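Local coordinates for protein glutathione S-transferase (Sphingobium chungbukense, PDB 6M1T) that probably acts as a beta-class glutathione transferase, binding glutathione for conjugation to electrophilic compounds in detoxification, at residues D79-P84 with G148-V153. Sequence-based numbering, arbitrary orientation.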
loop_
_atom_site.group_PDB
_atom_site.type_symbol
_atom_site.label_atom_id
_atom_site.label_comp_id
_atom_site.label_asym_id
_atom_site.label_seq_id
_atom_site.Cartn_x
_atom_site.Cartn_y
_atom_site.Cartn_z
ATOM N N ASP A 79 -16.079 18.936 2.704
ATOM C CA ASP A 79 -15.660 20.370 2.757
ATOM C C ASP A 79 -14.181 20.538 3.150
ATOM O O ASP A 79 -13.569 21.596 2.809
ATOM C CB ASP A 79 -16.550 21.120 3.747
ATOM C CG ASP A 79 -17.875 21.499 3.125
ATOM O OD1 ASP A 79 -17.942 21.548 1.887
ATOM O OD2 ASP A 79 -18.819 21.719 3.885
ATOM N N ALA A 80 -13.624 19.592 3.903
ATOM C CA ALA A 80 -12.216 19.633 4.351
ATOM C C ALA A 80 -11.279 19.465 3.156
ATOM O O ALA A 80 -10.121 19.887 3.299
ATOM C CB ALA A 80 -11.967 18.565 5.386
ATOM N N ALA A 81 -11.763 18.833 2.067
ATOM C CA ALA A 81 -11.023 18.556 0.809
ATOM C C ALA A 81 -9.677 17.887 1.126
ATOM O O ALA A 81 -8.629 18.331 0.619
ATOM C CB ALA A 81 -10.845 19.833 0.011
ATOM N N LEU A 82 -9.700 16.865 1.989
ATOM C CA LEU A 82 -8.459 16.168 2.412
ATOM C C LEU A 82 -8.236 15.011 1.446
ATOM O O LEU A 82 -7.219 14.323 1.585
ATOM C CB LEU A 82 -8.598 15.635 3.844
ATOM C CG LEU A 82 -8.523 16.667 4.954
ATOM C CD1 LEU A 82 -8.861 16.020 6.276
ATOM C CD2 LEU A 82 -7.173 17.347 5.024
ATOM N N ALA A 83 -9.224 14.737 0.579
ATOM C CA ALA A 83 -9.094 13.798 -0.568
ATOM C C ALA A 83 -9.904 14.367 -1.728
ATOM O O ALA A 83 -10.957 14.969 -1.498
ATOM C CB ALA A 83 -9.586 12.436 -0.212
ATOM N N PRO A 84 -9.423 14.223 -2.973
ATOM C CA PRO A 84 -10.206 14.613 -4.147
ATOM C C PRO A 84 -11.516 13.845 -4.296
ATOM O O PRO A 84 -11.663 12.756 -3.797
ATOM C CB PRO A 84 -9.244 14.283 -5.313
ATOM C CG PRO A 84 -7.864 14.447 -4.719
ATOM C CD PRO A 84 -8.042 13.851 -3.332
ATOM N N GLY A 148 -1.779 16.493 -5.663
ATOM C CA GLY A 148 -2.738 17.454 -6.236
ATOM C C GLY A 148 -2.528 18.866 -5.707
ATOM O O GLY A 148 -1.370 19.249 -5.402
ATOM N N SER A 149 -3.626 19.605 -5.564
ATOM C CA SER A 149 -3.644 21.084 -5.439
ATOM C C SER A 149 -3.556 21.538 -3.971
ATOM O O SER A 149 -3.055 22.653 -3.737
ATOM C CB SER A 149 -4.870 21.627 -6.120
ATOM O OG SER A 149 -4.611 22.916 -6.641
ATOM N N GLU A 150 -4.017 20.736 -3.000
ATOM C CA GLU A 150 -4.201 21.254 -1.623
ATOM C C GLU A 150 -3.884 20.198 -0.562
ATOM O O GLU A 150 -3.608 19.031 -0.912
ATOM C CB GLU A 150 -5.625 21.768 -1.450
ATOM C CG GLU A 150 -6.690 20.807 -1.930
ATOM C CD GLU A 150 -8.062 21.393 -1.653
ATOM O OE1 GLU A 150 -8.984 21.100 -2.409
ATOM O OE2 GLU A 150 -8.188 22.159 -0.675
ATOM N N PHE A 151 -3.900 20.634 0.697
ATOM C CA PHE A 151 -3.519 19.817 1.867
ATOM C C PHE A 151 -4.393 18.567 1.904
ATOM O O PHE A 151 -5.656 18.649 1.794
ATOM C CB PHE A 151 -3.596 20.641 3.142
ATOM C CG PHE A 151 -3.073 19.894 4.332
ATOM C CD1 PHE A 151 -1.717 19.637 4.458
ATOM C CD2 PHE A 151 -3.922 19.493 5.344
ATOM C CE1 PHE A 151 -1.220 18.968 5.568
ATOM C CE2 PHE A 151 -3.424 18.795 6.442
ATOM C CZ PHE A 151 -2.080 18.534 6.551
ATOM N N SER A 152 -3.742 17.402 2.021
ATOM C CA SER A 152 -4.426 16.098 1.879
ATOM C C SER A 152 -3.939 15.079 2.920
ATOM O O SER A 152 -2.878 15.253 3.519
ATOM C CB SER A 152 -4.246 15.549 0.502
ATOM O OG SER A 152 -3.016 14.873 0.396
ATOM N N VAL A 153 -4.681 13.987 3.044
ATOM C CA VAL A 153 -4.243 12.862 3.922
ATOM C C VAL A 153 -2.870 12.346 3.473
ATOM O O VAL A 153 -2.144 11.803 4.312
ATOM C CB VAL A 153 -5.295 11.751 3.989
ATOM C CG1 VAL A 153 -6.461 12.225 4.835
ATOM C CG2 VAL A 153 -5.761 11.283 2.603
HETATM O O HOH W 1 -7.595 20.563 2.257
#
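Leu82 meets the Phe151 ring obliquely, its CD2 3.9 Å from Phe151 CD2, the side chains lying alongside and pointing the same way. Arg188 makes a cation-pi contact with the same ring. The other flat group, the Glu150 carboxylate, has the Ala81 methyl above its plane in a van der Waals approach, tilted toward the oxygen end: Ala81 CB is 3.3 Å from Glu150 OE1 and 3.6 Å from Glu150 OE2. Glu150 chi1 (49°) aims the chain, setting CG between backbone N and carbonyl carbon, and extension beyond CG (chi2 177°) gives the reach. The direct hydrogen bond runs from Val153 N to Leu82 O, 2.9 Å long, with a nearly straight N-H...O angle of 164° and the donor in the carbonyl plane. Val153 opens helix 153-162, and Ser152 is its N-cap: OG accepts from Ala154 N, while Asp155 OD2 takes Ser152 N, the Ser-x-x-Asp capping box of the GST C-terminal domain. Leu82 O thus occupies a first-turn N-H of this helix. Between the loop following helix 66-75 and the approach to helix 153-162, a water lies 2.8 Å from both Ala80 O and Phe151 O and can donate to either, while further acceptors compete for its protons.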